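PDB 4QB6: Xyn30D from Paenibacillus barcinonensis, which probably hydrolyses glucuronoxylan as an endo-1,4-beta-xylanase, the chain here being its attached CBM35 module, which binds glucuronic acid with the help of calcium. Local coordinates for residues G64-N69 against S74-N79. Sequence-based numbering, arbitrary orientation. Where two conformers were deposited one is given.
Sequences GYVNFN and SAIEWN. With CA (calcium ion), chain C; CA (calcium ion), chain D; GCU (alpha-D-glucopyranuronic acid), chain B.
Phe68 O binds a calcium ion at 2.4 Å, while the ring of the same residue turns inward against Ser74 and Ile76. Next to it, Asn67 OD1 binds the same ion, also at 2.4 Å. The glucuronic acid supplies O4 and O6A, two waters add theirs, and Glu152 helps to complete the site. Asn67 ND2 is held by Glu54, which fixes the rotation of the amide.

Behind this polar shell the contact is mostly apolar. Ser74 CB lies in the plane of the Phe68 ring, 3.8 Å from Phe68 CD1 at its edge, while Ser74 OG is satisfied by Asp50 O and Ala70 N. Ile76 crosses Phe68 at about a right angle, bringing Ile76 CD1 to 3.6 Å from Phe68 CZ. Ile76 CG1 stands anti to the carbonyl carbon (chi1 -55°) and the chain then runs on extended (chi2 170°), which carries CD1 between Phe68 and Val66. Val66 meets it tip to tip, with CG1 3.6 Å from Ile76 CD1. Leu48 touches both Val66 and Ile76, and Ile146 packs on Phe68.

No hydrogen bond joins segments 64-69 and 74-79; the axes of 65-68 and 74-79 come within 7.7 Å. Strand 65-68 pairs with 51-54, whereas 72-83 belongs to the five-stranded sheet of the beta-sandwich. With an alanine at Phe68, Ile76 CD1 and Ser74 CB would probably lose the ring they lean on, opening a gap between Ser74 and Ile76 beside the calcium-binding backbone. Just before the strand, Gly64 O binds the second calcium, together with Glu41, Glu43, Thr61 and Asp157. Residues 64-69 thus face two ways: oxygens reach calcium and, through one ion, the sugar, while Val66 and Phe68 bury their carbon surfaces in the core, tying the binding site to the sandwich by dispersion contacts.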
loop_
_atom_site.group_PDB
_atom_site.type_symbol
_atom_site.label_atom_id
_atom_site.label_comp_id
_atom_site.label_asym_id
_atom_site.label_seq_id
_atom_site.Cartn_x
_atom_site.Cartn_y
_atom_site.Cartn_z
ATOM N N GLY A 64 6.247 -12.129 2.851
ATOM C CA GLY A 64 6.284 -11.904 1.424
ATOM C C GLY A 64 5.903 -10.488 1.075
ATOM O O GLY A 64 6.104 -9.585 1.853
ATOM N N TYR A 65 5.365 -10.346 -0.134
ATOM C CA TYR A 65 4.864 -9.068 -0.627
ATOM C C TYR A 65 3.709 -9.374 -1.537
ATOM O O TYR A 65 3.461 -10.536 -1.889
ATOM C CB TYR A 65 5.965 -8.256 -1.343
ATOM C CG TYR A 65 6.604 -8.993 -2.482
ATOM C CD1 TYR A 65 6.061 -8.972 -3.750
ATOM C CD2 TYR A 65 7.773 -9.730 -2.299
ATOM C CE1 TYR A 65 6.615 -9.682 -4.787
ATOM C CE2 TYR A 65 8.355 -10.432 -3.326
ATOM C CZ TYR A 65 7.774 -10.400 -4.580
ATOM O OH TYR A 65 8.368 -11.131 -5.591
ATOM N N VAL A 66 2.993 -8.332 -1.940
ATOM C CA VAL A 66 1.839 -8.523 -2.842
ATOM C C VAL A 66 2.194 -8.039 -4.235
ATOM O O VAL A 66 2.727 -6.926 -4.403
ATOM C CB VAL A 66 0.605 -7.810 -2.306
ATOM C CG1 VAL A 66 -0.519 -7.859 -3.332
ATOM C CG2 VAL A 66 0.181 -8.437 -0.995
ATOM N N ASN A 67 1.866 -8.854 -5.227
ATOM C CA ASN A 67 2.007 -8.530 -6.606
ATOM C C ASN A 67 0.623 -8.254 -7.178
ATOM O O ASN A 67 -0.242 -9.142 -7.169
ATOM C CB ASN A 67 2.673 -9.729 -7.297
ATOM C CG ASN A 67 2.866 -9.513 -8.754
ATOM O OD1 ASN A 67 2.414 -8.530 -9.297
ATOM N ND2 ASN A 67 3.521 -10.449 -9.424
ATOM N N PHE A 68 0.350 -7.021 -7.605
ATOM C CA PHE A 68 -0.905 -6.717 -8.320
ATOM C C PHE A 68 -0.864 -7.379 -9.672
ATOM O O PHE A 68 0.103 -7.248 -10.376
ATOM C CB PHE A 68 -1.066 -5.203 -8.530
ATOM C CG PHE A 68 -1.163 -4.360 -7.272
ATOM C CD1 PHE A 68 -2.402 -4.061 -6.701
ATOM C CD2 PHE A 68 -0.018 -3.786 -6.710
ATOM C CE1 PHE A 68 -2.478 -3.214 -5.629
ATOM C CE2 PHE A 68 -0.131 -2.947 -5.616
ATOM C CZ PHE A 68 -1.350 -2.679 -5.067
ATOM N N ASN A 69 -1.933 -8.053 -10.071
ATOM C CA ASN A 69 -1.899 -8.692 -11.394
ATOM C C ASN A 69 -2.591 -7.976 -12.508
ATOM O O ASN A 69 -2.192 -8.130 -13.675
ATOM C CB ASN A 69 -2.438 -10.098 -11.311
ATOM C CG ASN A 69 -1.557 -10.988 -10.479
ATOM O OD1 ASN A 69 -2.019 -11.579 -9.528
ATOM N ND2 ASN A 69 -0.260 -11.000 -10.783
ATOM N N SER A 74 -7.138 -4.188 -9.604
ATOM C CA SER A 74 -6.521 -5.024 -8.578
ATOM C C SER A 74 -6.438 -4.183 -7.325
ATOM O O SER A 74 -6.361 -2.962 -7.399
ATOM C CB SER A 74 -5.123 -5.522 -8.937
ATOM O OG SER A 74 -5.100 -6.486 -9.971
ATOM N N ALA A 75 -6.456 -4.838 -6.186
ATOM C CA ALA A 75 -6.546 -4.095 -4.913
ATOM C C ALA A 75 -5.958 -4.843 -3.759
ATOM O O ALA A 75 -5.974 -6.081 -3.708
ATOM C CB ALA A 75 -7.985 -3.730 -4.592
ATOM N N ILE A 76 -5.449 -4.073 -2.796
ATOM C CA ILE A 76 -5.132 -4.546 -1.461
ATOM C C ILE A 76 -5.939 -3.731 -0.477
ATOM O O ILE A 76 -5.898 -2.496 -0.530
ATOM C CB ILE A 76 -3.626 -4.345 -1.141
ATOM C CG1 ILE A 76 -2.734 -4.991 -2.177
ATOM C CG2 ILE A 76 -3.336 -4.850 0.266
ATOM C CD1 ILE A 76 -1.265 -4.605 -2.026
ATOM N N GLU A 77 -6.689 -4.391 0.405
ATOM C CA GLU A 77 -7.439 -3.703 1.436
ATOM C C GLU A 77 -6.998 -4.162 2.803
ATOM O O GLU A 77 -7.049 -5.356 3.102
ATOM C CB GLU A 77 -8.929 -4.003 1.278
ATOM C CG GLU A 77 -9.787 -3.260 2.300
ATOM C CD GLU A 77 -11.280 -3.556 2.253
ATOM O OE1 GLU A 77 -11.691 -4.554 1.630
ATOM O OE2 GLU A 77 -12.041 -2.816 2.939
ATOM N N TRP A 78 -6.506 -3.222 3.606
ATOM C CA TRP A 78 -6.235 -3.436 5.024
ATOM C C TRP A 78 -7.518 -3.179 5.768
ATOM O O TRP A 78 -8.125 -2.133 5.658
ATOM C CB TRP A 78 -5.139 -2.487 5.502
ATOM C CG TRP A 78 -3.774 -2.827 5.037
ATOM C CD1 TRP A 78 -2.863 -3.601 5.697
ATOM C CD2 TRP A 78 -3.139 -2.404 3.822
ATOM N NE1 TRP A 78 -1.713 -3.682 4.974
ATOM C CE2 TRP A 78 -1.849 -2.967 3.819
ATOM C CE3 TRP A 78 -3.530 -1.616 2.732
ATOM C CZ2 TRP A 78 -0.937 -2.738 2.804
ATOM C CZ3 TRP A 78 -2.635 -1.395 1.718
ATOM C CH2 TRP A 78 -1.347 -1.970 1.749
ATOM N N ASN A 79 -8.002 -4.108 6.580
ATOM C CA ASN A 79 -9.283 -3.856 7.274
ATOM C C ASN A 79 -9.114 -3.575 8.751
ATOM O O ASN A 79 -10.108 -3.431 9.496
ATOM C CB ASN A 79 -10.191 -5.067 7.147
ATOM C CG ASN A 79 -9.548 -6.301 7.740
ATOM O OD1 ASN A 79 -8.611 -6.854 7.158
ATOM N ND2 ASN A 79 -10.009 -6.713 8.921
HETATM CA CA CA C . 2.377 -6.945 -11.043
HETATM CA CA CA D . 5.706 -7.969 3.544
HETATM C C1 GCU B . 7.439 -9.113 -13.277
HETATM C C2 GCU B . 7.779 -9.345 -11.828
HETATM C C3 GCU B . 6.584 -9.133 -10.925
HETATM C C4 GCU B . 5.936 -7.719 -11.238
HETATM C C5 GCU B . 5.584 -7.673 -12.712
HETATM C C6 GCU B . 4.971 -6.398 -13.120
HETATM O O2 GCU B . 8.392 -10.650 -11.665
HETATM O O3 GCU B . 6.882 -9.180 -9.534
HETATM O O4 GCU B . 4.704 -7.618 -10.492
HETATM O O5 GCU B . 6.809 -7.839 -13.396
HETATM O O6A GCU B . 3.948 -6.014 -12.535
HETATM O O6B GCU B . 5.471 -5.740 -14.024
HETATM O O HOH W 1 2.789 -5.602 -9.024
HETATM O O HOH W 2 2.260 -8.990 -12.310
#